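Local coordinates for flavin prenyltransferase UbiX (Aquifex aeolicus, PDB 2EJB), which probably makes the prenylated FMN cofactor of UbiD decarboxylases by joining a dimethylallyl group from dimethylallyl phosphate to reduced FMN, without a metal, at residues A[2-13]-A[82-91]; A[119-127]-A[141-151]. All coordinates share one frame; numbering follows the deposited sequence.

How the contacts relate
Both contacts belong to one parallel sheet, in the order 61-65, 30-35, 3-8, 82-90, 121-125, 147-150. Contact 1 pairs strand 3-8 with strand 82-90; contact 2 pairs strand 121-125 with strand 147-150. Their centres are about 10 Å apart. Strands 82-90 and 121-125 are neighbours, so the two pairs join directly. Probable hydrogen bonds link Val85 N to Pro120 O (2.7 Å) and Val122 N to Val85 O (2.8 Å). Past the strands the contacts meet again, where Ser12 O lies 3.4 Å from Arg126 CD. Gly10, Ala11, Ser12, Ser91 and Arg126 are predicted to bind FMN, which places the probable flavin site at this end of the sheet. Both contacts also touch the second subunit.

Contact 1: residues A[2-13]-A[82-91]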
loop_
_atom_site.group_PDB
_atom_site.type_symbol
_atom_site.label_atom_id
_atom_site.label_comp_id
_atom_site.label_asym_id
_atom_site.label_seq_id
_atom_site.Cartn_x
_atom_site.Cartn_y
_atom_site.Cartn_z
ATOM N N GLN A 2 2.673 -14.610 -26.124
ATOM C CA GLN A 2 1.845 -13.414 -26.177
ATOM C C GLN A 2 2.627 -12.131 -25.900
ATOM O O GLN A 2 3.794 -12.161 -25.495
ATOM C CB GLN A 2 0.654 -13.524 -25.211
ATOM C CG GLN A 2 0.650 -14.755 -24.311
ATOM C CD GLN A 2 -0.697 -15.006 -23.653
ATOM O OE1 GLN A 2 -1.329 -14.088 -23.138
ATOM N NE2 GLN A 2 -1.145 -16.257 -23.678
ATOM N N LYS A 3 1.972 -11.002 -26.142
ATOM C CA LYS A 3 2.580 -9.698 -25.934
ATOM C C LYS A 3 2.137 -9.083 -24.616
ATOM O O LYS A 3 0.998 -9.253 -24.182
ATOM C CB LYS A 3 2.202 -8.761 -27.082
ATOM C CG LYS A 3 2.732 -9.193 -28.436
ATOM C CD LYS A 3 2.236 -8.265 -29.523
ATOM C CE LYS A 3 3.038 -8.425 -30.801
ATOM N NZ LYS A 3 2.923 -9.793 -31.376
ATOM N N ILE A 4 3.051 -8.363 -23.985
ATOM C CA ILE A 4 2.774 -7.691 -22.727
ATOM C C ILE A 4 3.316 -6.275 -22.842
ATOM O O ILE A 4 4.368 -6.050 -23.443
ATOM C CB ILE A 4 3.473 -8.392 -21.533
ATOM C CG1 ILE A 4 2.803 -9.737 -21.242
ATOM C CG2 ILE A 4 3.413 -7.505 -20.299
ATOM C CD1 ILE A 4 1.378 -9.625 -20.741
ATOM N N ALA A 5 2.581 -5.323 -22.284
ATOM C CA ALA A 5 2.997 -3.932 -22.305
ATOM C C ALA A 5 3.387 -3.556 -20.880
ATOM O O ALA A 5 2.638 -3.817 -19.942
ATOM C CB ALA A 5 1.857 -3.050 -22.795
ATOM N N LEU A 6 4.563 -2.959 -20.725
ATOM C CA LEU A 6 5.052 -2.558 -19.413
ATOM C C LEU A 6 5.546 -1.123 -19.435
ATOM O O LEU A 6 6.426 -0.762 -20.225
ATOM C CB LEU A 6 6.189 -3.485 -18.956
ATOM C CG LEU A 6 6.918 -3.148 -17.643
ATOM C CD1 LEU A 6 5.931 -3.073 -16.474
ATOM C CD2 LEU A 6 7.962 -4.214 -17.370
ATOM N N CYS A 7 4.960 -0.308 -18.567
ATOM C CA CYS A 7 5.328 1.095 -18.450
ATOM C C CYS A 7 5.895 1.318 -17.058
ATOM O O CYS A 7 5.302 0.891 -16.063
ATOM C CB CYS A 7 4.103 1.988 -18.644
ATOM S SG CYS A 7 3.227 1.752 -20.213
ATOM N N ILE A 8 7.041 1.987 -16.989
ATOM C CA ILE A 8 7.679 2.270 -15.708
ATOM C C ILE A 8 7.730 3.779 -15.521
ATOM O O ILE A 8 8.396 4.489 -16.275
ATOM C CB ILE A 8 9.098 1.667 -15.670
ATOM C CG1 ILE A 8 9.018 0.186 -16.051
ATOM C CG2 ILE A 8 9.705 1.824 -14.278
ATOM C CD1 ILE A 8 10.348 -0.546 -16.008
ATOM N N THR A 9 7.006 4.268 -14.517
ATOM C CA THR A 9 6.950 5.697 -14.245
ATOM C C THR A 9 7.894 6.126 -13.134
ATOM O O THR A 9 8.482 5.293 -12.442
ATOM C CB THR A 9 5.525 6.137 -13.868
ATOM O OG1 THR A 9 5.129 5.501 -12.644
ATOM C CG2 THR A 9 4.553 5.755 -14.971
ATOM N N GLY A 10 8.026 7.441 -12.972
ATOM C CA GLY A 10 8.901 7.992 -11.956
ATOM C C GLY A 10 8.271 8.045 -10.579
ATOM O O GLY A 10 7.623 9.028 -10.209
ATOM N N ALA A 11 8.467 6.972 -9.821
ATOM C CA ALA A 11 7.941 6.862 -8.468
ATOM C C ALA A 11 8.885 5.957 -7.687
ATOM O O ALA A 11 9.523 5.077 -8.266
ATOM C CB ALA A 11 6.535 6.265 -8.494
ATOM N N SER A 12 8.981 6.177 -6.380
ATOM C CA SER A 12 9.858 5.362 -5.546
ATOM C C SER A 12 9.375 3.922 -5.624
ATOM O O SER A 12 8.206 3.633 -5.358
ATOM C CB SER A 12 9.823 5.844 -4.093
ATOM O OG SER A 12 10.684 5.072 -3.277
ATOM N N GLY A 13 10.276 3.026 -6.003
ATOM C CA GLY A 13 9.921 1.626 -6.119
ATOM C C GLY A 13 10.044 1.166 -7.557
ATOM O O GLY A 13 9.438 0.167 -7.953
ATOM N N TYR A 82 -2.799 -7.663 -26.931
ATOM C CA TYR A 82 -1.921 -7.870 -25.783
ATOM C C TYR A 82 -2.664 -8.560 -24.647
ATOM O O TYR A 82 -3.877 -8.429 -24.516
ATOM C CB TYR A 82 -1.378 -6.531 -25.284
ATOM C CG TYR A 82 -0.347 -5.905 -26.195
ATOM C CD1 TYR A 82 0.970 -5.741 -25.771
ATOM C CD2 TYR A 82 -0.683 -5.486 -27.480
ATOM C CE1 TYR A 82 1.930 -5.175 -26.602
ATOM C CE2 TYR A 82 0.276 -4.915 -28.327
ATOM C CZ TYR A 82 1.578 -4.767 -27.876
ATOM O OH TYR A 82 2.537 -4.219 -28.687
ATOM N N ARG A 83 -1.929 -9.291 -23.819
ATOM C CA ARG A 83 -2.535 -9.985 -22.698
ATOM C C ARG A 83 -2.848 -9.002 -21.573
ATOM O O ARG A 83 -3.711 -9.255 -20.738
ATOM C CB ARG A 83 -1.597 -11.076 -22.186
ATOM C CG ARG A 83 -2.177 -11.885 -21.040
ATOM C CD ARG A 83 -1.274 -13.033 -20.661
ATOM N NE ARG A 83 -1.853 -13.837 -19.593
ATOM C CZ ARG A 83 -1.398 -15.029 -19.228
ATOM N NH1 ARG A 83 -0.355 -15.567 -19.848
ATOM N NH2 ARG A 83 -1.976 -15.678 -18.230
ATOM N N GLY A 84 -2.140 -7.878 -21.556
ATOM C CA GLY A 84 -2.377 -6.886 -20.522
ATOM C C GLY A 84 -1.363 -5.759 -20.517
ATOM O O GLY A 84 -0.331 -5.815 -21.194
ATOM N N VAL A 85 -1.662 -4.721 -19.751
ATOM C CA VAL A 85 -0.771 -3.580 -19.648
ATOM C C VAL A 85 -0.424 -3.307 -18.201
ATOM O O VAL A 85 -1.315 -3.133 -17.365
ATOM C CB VAL A 85 -1.402 -2.307 -20.229
ATOM C CG1 VAL A 85 -0.508 -1.104 -19.935
ATOM C CG2 VAL A 85 -1.595 -2.465 -21.725
ATOM N N TYR A 86 0.871 -3.275 -17.913
ATOM C CA TYR A 86 1.364 -2.991 -16.570
ATOM C C TYR A 86 1.945 -1.590 -16.513
ATOM O O TYR A 86 2.605 -1.141 -17.454
ATOM C CB TYR A 86 2.477 -3.962 -16.158
ATOM C CG TYR A 86 2.024 -5.364 -15.820
ATOM C CD1 TYR A 86 2.385 -6.445 -16.626
ATOM C CD2 TYR A 86 1.260 -5.616 -14.683
ATOM C CE1 TYR A 86 1.996 -7.743 -16.305
ATOM C CE2 TYR A 86 0.867 -6.908 -14.354
ATOM C CZ TYR A 86 1.240 -7.967 -15.169
ATOM O OH TYR A 86 0.863 -9.249 -14.848
ATOM N N VAL A 87 1.687 -0.907 -15.406
ATOM C CA VAL A 87 2.224 0.424 -15.153
ATOM C C VAL A 87 2.809 0.224 -13.759
ATOM O O VAL A 87 2.152 0.460 -12.739
ATOM C CB VAL A 87 1.122 1.509 -15.131
ATOM C CG1 VAL A 87 1.731 2.859 -14.791
ATOM C CG2 VAL A 87 0.439 1.583 -16.495
ATOM N N VAL A 88 4.052 -0.251 -13.745
ATOM C CA VAL A 88 4.769 -0.579 -12.522
ATOM C C VAL A 88 6.173 0.028 -12.455
ATOM O O VAL A 88 7.057 -0.344 -13.228
ATOM C CB VAL A 88 4.910 -2.117 -12.392
ATOM C CG1 VAL A 88 5.646 -2.473 -11.110
ATOM C CG2 VAL A 88 3.531 -2.779 -12.445
ATOM N N PRO A 89 6.383 0.992 -11.549
ATOM C CA PRO A 89 5.361 1.491 -10.625
ATOM C C PRO A 89 4.578 2.613 -11.293
ATOM O O PRO A 89 5.048 3.213 -12.254
ATOM C CB PRO A 89 6.182 1.995 -9.446
ATOM C CG PRO A 89 7.388 2.565 -10.128
ATOM C CD PRO A 89 7.717 1.504 -11.178
ATOM N N CYS A 90 3.387 2.890 -10.775
ATOM C CA CYS A 90 2.538 3.945 -11.307
ATOM C C CYS A 90 2.519 5.119 -10.327
ATOM O O CYS A 90 1.924 5.025 -9.256
ATOM C CB CYS A 90 1.115 3.417 -11.509
ATOM S SG CYS A 90 -0.058 4.652 -12.130
ATOM N N SER A 91 3.169 6.221 -10.702
ATOM C CA SER A 91 3.231 7.410 -9.859
ATOM C C SER A 91 1.825 7.963 -9.657
ATOM O O SER A 91 0.920 7.662 -10.437
ATOM C CB SER A 91 4.116 8.483 -10.510
ATOM O OG SER A 91 3.543 8.967 -11.717
#
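Tyr82 lays one ring face over Lys3, whose CB sits 3.8 Å from the ring centroid in a CH-pi contact. The ring edge meets the backbone at Ile4 C and Ala5 N, and the hydroxyl bonds Asp32. With an alanine here, Lys3 CB would probably lose its aromatic cover and Asp32 its hydroxyl partner. Arg83 N bonds Lys3 O (2.9 Å), while Ile4 CD1 rests on Arg83 CB. The parallel ladder continues as Gly84 O accepts Ala5 N. Val85 puts CG2 against Ala5 CB at 3.7 Å. Tyr86 then binds on both sides of Leu6: its N donates to Ala5 O (2.7 Å), and its O accepts Cys7 N. Leu6 has CG anti to the backbone N (chi1 175°), and its CD1 reaches Tyr86 CB at 3.6 Å. Val88 N bonds Cys7 O by a bent bond (134° at the hydrogen). A cis peptide leads into Pro89, whose CD packs on Ile8 CG2. Pro89 O accepts Thr9 N at 3.2 Å, and Ser91 N donates to Thr9 OG1 at 2.9 Å. Ser91 is the N-cap of helix 92-100, its OG bonded to Thr94 N. This is the middle of a Rossmann-like sheet: strands 30-35 and 121-125 flank the pair, and helix 14-26 covers the face of Leu6 and Tyr86 through Leu21 and Leu20.

Contact 2: residues A[119-127]-A[141-151]; sequences VPLVLLVRE and ITRMGGVVVPA
Leu124 packs tightly against Val149 and Ala151. With chi1 at -175°, it swings its branch toward the neighbouring strand, and CD1 lies 3.7 Å from Val149 CG1 and 3.1 Å from Val149 O. Ala151 CB fits beside Leu124 CG at 4.0 Å and also touches Arg126 CB. Val149 N gives Leu123 O a 2.7 Å bond, and Ala151 N gives Val125 O another. On the other face Val125 CG2 meets Val148 CG1. These are the two strands of a beta-alpha-beta unit, joined through helix 132-143. The helix end folds back on the sheet, where Ile141 crosses Leu123 at about a right angle and its CG2 lies 4.0 Å from Leu123 CD2. A Schellman motif with positive phi at Gly145 ends the helix. Gly146 follows, where a CB would clash with Ile141 CG2. Packing is looser at this end. Val122 CG1 and Val147 CG1 are 4.5 Å apart, though the bond from Val147 N to Leu121 O is nearly straight (169°). Met144 and Gly145 lie on the solvent side of the turn. Nearby Arg143 forms a salt bridge with Glu136 of the second subunit. At the far end Arg126, a predicted FMN-binding residue, bonds Ser152 O of that subunit through NH2.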
loop_
_atom_site.group_PDB
_atom_site.type_symbol
_atom_site.label_atom_id
_atom_site.label_comp_id
_atom_site.label_asym_id
_atom_site.label_seq_id
_atom_site.Cartn_x
_atom_site.Cartn_y
_atom_site.Cartn_z
ATOM N N VAL A 119 -8.536 -3.643 -22.539
ATOM C CA VAL A 119 -7.349 -4.480 -22.405
ATOM C C VAL A 119 -6.974 -4.413 -20.924
ATOM O O VAL A 119 -6.926 -3.324 -20.336
ATOM C CB VAL A 119 -6.173 -3.934 -23.247
ATOM C CG1 VAL A 119 -4.878 -4.644 -22.860
ATOM C CG2 VAL A 119 -6.464 -4.126 -24.735
ATOM N N PRO A 120 -6.714 -5.569 -20.296
ATOM C CA PRO A 120 -6.352 -5.559 -18.877
ATOM C C PRO A 120 -5.310 -4.487 -18.553
ATOM O O PRO A 120 -4.279 -4.380 -19.224
ATOM C CB PRO A 120 -5.834 -6.976 -18.649
ATOM C CG PRO A 120 -6.705 -7.794 -19.588
ATOM C CD PRO A 120 -6.699 -6.942 -20.840
ATOM N N LEU A 121 -5.599 -3.687 -17.531
ATOM C CA LEU A 121 -4.706 -2.615 -17.092
ATOM C C LEU A 121 -4.392 -2.821 -15.611
ATOM O O LEU A 121 -5.300 -2.859 -14.775
ATOM C CB LEU A 121 -5.372 -1.251 -17.296
ATOM C CG LEU A 121 -4.570 -0.041 -16.795
ATOM C CD1 LEU A 121 -3.268 0.105 -17.596
ATOM C CD2 LEU A 121 -5.413 1.210 -16.916
ATOM N N VAL A 122 -3.108 -2.948 -15.287
ATOM C CA VAL A 122 -2.696 -3.174 -13.904
ATOM C C VAL A 122 -1.723 -2.099 -13.414
ATOM O O VAL A 122 -0.686 -1.858 -14.030
ATOM C CB VAL A 122 -2.040 -4.563 -13.759
ATOM C CG1 VAL A 122 -1.851 -4.905 -12.293
ATOM C CG2 VAL A 122 -2.903 -5.619 -14.447
ATOM N N LEU A 123 -2.060 -1.468 -12.295
ATOM C CA LEU A 123 -1.229 -0.407 -11.721
ATOM C C LEU A 123 -0.693 -0.768 -10.337
ATOM O O LEU A 123 -1.406 -1.353 -9.515
ATOM C CB LEU A 123 -2.042 0.891 -11.619
ATOM C CG LEU A 123 -2.311 1.799 -12.830
ATOM C CD1 LEU A 123 -2.335 1.024 -14.127
ATOM C CD2 LEU A 123 -3.625 2.555 -12.599
ATOM N N LEU A 124 0.573 -0.436 -10.088
ATOM C CA LEU A 124 1.172 -0.692 -8.784
ATOM C C LEU A 124 1.380 0.676 -8.173
ATOM O O LEU A 124 2.246 1.430 -8.613
ATOM C CB LEU A 124 2.524 -1.420 -8.888
ATOM C CG LEU A 124 3.069 -1.793 -7.496
ATOM C CD1 LEU A 124 2.266 -2.968 -6.960
ATOM C CD2 LEU A 124 4.550 -2.160 -7.568
ATOM N N VAL A 125 0.570 1.010 -7.176
ATOM C CA VAL A 125 0.668 2.310 -6.529
ATOM C C VAL A 125 1.484 2.235 -5.247
ATOM O O VAL A 125 1.338 1.313 -4.446
ATOM C CB VAL A 125 -0.733 2.879 -6.216
ATOM C CG1 VAL A 125 -0.595 4.218 -5.511
ATOM C CG2 VAL A 125 -1.528 3.043 -7.518
ATOM N N ARG A 126 2.349 3.224 -5.072
ATOM C CA ARG A 126 3.223 3.299 -3.916
ATOM C C ARG A 126 3.190 4.734 -3.402
ATOM O O ARG A 126 3.890 5.606 -3.913
ATOM C CB ARG A 126 4.640 2.892 -4.340
ATOM C CG ARG A 126 5.653 2.693 -3.223
ATOM C CD ARG A 126 6.160 4.016 -2.697
ATOM N NE ARG A 126 5.753 4.224 -1.319
ATOM C CZ ARG A 126 5.795 5.394 -0.698
ATOM N NH1 ARG A 126 6.226 6.474 -1.338
ATOM N NH2 ARG A 126 5.400 5.481 0.564
ATOM N N GLU A 127 2.345 4.973 -2.405
ATOM C CA GLU A 127 2.208 6.294 -1.804
ATOM C C GLU A 127 1.710 6.147 -0.364
ATOM O O GLU A 127 1.076 5.151 -0.023
ATOM C CB GLU A 127 1.230 7.148 -2.621
ATOM C CG GLU A 127 0.966 8.525 -2.030
ATOM C CD GLU A 127 2.228 9.355 -1.900
ATOM O OE1 GLU A 127 2.617 10.009 -2.892
ATOM O OE2 GLU A 127 2.835 9.340 -0.803
ATOM N N ILE A 141 -10.329 3.938 -11.515
ATOM C CA ILE A 141 -9.617 2.935 -12.317
ATOM C C ILE A 141 -10.291 1.580 -12.105
ATOM O O ILE A 141 -10.638 0.884 -13.061
ATOM C CB ILE A 141 -8.128 2.784 -11.889
ATOM C CG1 ILE A 141 -7.337 4.054 -12.216
ATOM C CG2 ILE A 141 -7.511 1.560 -12.569
ATOM C CD1 ILE A 141 -7.371 4.451 -13.669
ATOM N N THR A 142 -10.482 1.229 -10.836
ATOM C CA THR A 142 -11.091 -0.035 -10.449
ATOM C C THR A 142 -12.474 -0.245 -11.063
ATOM O O THR A 142 -12.730 -1.273 -11.686
ATOM C CB THR A 142 -11.196 -0.123 -8.920
ATOM O OG1 THR A 142 -9.884 -0.022 -8.356
ATOM C CG2 THR A 142 -11.831 -1.447 -8.493
ATOM N N ARG A 143 -13.359 0.730 -10.885
ATOM C CA ARG A 143 -14.703 0.631 -11.436
ATOM C C ARG A 143 -14.663 0.486 -12.949
ATOM O O ARG A 143 -15.535 -0.152 -13.537
ATOM C CB ARG A 143 -15.528 1.852 -11.034
ATOM C CG ARG A 143 -15.949 1.801 -9.580
ATOM C CD ARG A 143 -16.510 3.113 -9.073
ATOM N NE ARG A 143 -17.060 2.965 -7.725
ATOM C CZ ARG A 143 -17.428 3.976 -6.940
ATOM N NH1 ARG A 143 -17.303 5.229 -7.356
ATOM N NH2 ARG A 143 -17.944 3.730 -5.744
ATOM N N MET A 144 -13.642 1.057 -13.579
ATOM C CA MET A 144 -13.519 0.967 -15.026
ATOM C C MET A 144 -12.970 -0.375 -15.496
ATOM O O MET A 144 -12.796 -0.591 -16.697
ATOM C CB MET A 144 -12.648 2.109 -15.557
ATOM C CG MET A 144 -13.379 3.436 -15.585
ATOM S SD MET A 144 -12.424 4.735 -16.342
ATOM C CE MET A 144 -12.695 4.376 -18.117
ATOM N N GLY A 145 -12.707 -1.279 -14.555
ATOM C CA GLY A 145 -12.198 -2.590 -14.925
ATOM C C GLY A 145 -10.714 -2.765 -14.667
ATOM O O GLY A 145 -10.196 -3.878 -14.725
ATOM N N GLY A 146 -10.023 -1.662 -14.394
ATOM C CA GLY A 146 -8.601 -1.740 -14.127
ATOM C C GLY A 146 -8.359 -2.345 -12.759
ATOM O O GLY A 146 -9.268 -2.416 -11.931
ATOM N N VAL A 147 -7.134 -2.796 -12.522
ATOM C CA VAL A 147 -6.779 -3.384 -11.238
ATOM C C VAL A 147 -5.691 -2.568 -10.572
ATOM O O VAL A 147 -4.638 -2.312 -11.162
ATOM C CB VAL A 147 -6.262 -4.820 -11.390
ATOM C CG1 VAL A 147 -5.721 -5.315 -10.056
ATOM C CG2 VAL A 147 -7.383 -5.729 -11.875
ATOM N N VAL A 148 -5.949 -2.159 -9.340
ATOM C CA VAL A 148 -4.979 -1.378 -8.598
ATOM C C VAL A 148 -4.321 -2.233 -7.530
ATOM O O VAL A 148 -4.989 -2.805 -6.666
ATOM C CB VAL A 148 -5.635 -0.145 -7.938
ATOM C CG1 VAL A 148 -4.605 0.603 -7.085
ATOM C CG2 VAL A 148 -6.186 0.780 -9.014
ATOM N N VAL A 149 -3.001 -2.324 -7.606
ATOM C CA VAL A 149 -2.237 -3.102 -6.650
ATOM C C VAL A 149 -1.314 -2.167 -5.885
ATOM O O VAL A 149 -0.435 -1.540 -6.474
ATOM C CB VAL A 149 -1.359 -4.163 -7.352
ATOM C CG1 VAL A 149 -0.706 -5.059 -6.309
ATOM C CG2 VAL A 149 -2.196 -4.985 -8.334
ATOM N N PRO A 150 -1.514 -2.043 -4.567
ATOM C CA PRO A 150 -0.637 -1.159 -3.796
ATOM C C PRO A 150 0.662 -1.914 -3.550
ATOM O O PRO A 150 0.647 -3.133 -3.432
ATOM C CB PRO A 150 -1.419 -0.947 -2.507
ATOM C CG PRO A 150 -2.032 -2.293 -2.305
ATOM C CD PRO A 150 -2.547 -2.634 -3.699
ATOM N N ALA A 151 1.783 -1.209 -3.494
ATOM C CA ALA A 151 3.045 -1.890 -3.239
ATOM C C ALA A 151 3.117 -2.125 -1.732
ATOM O O ALA A 151 3.870 -1.460 -1.025
ATOM C CB ALA A 151 4.218 -1.035 -3.713
#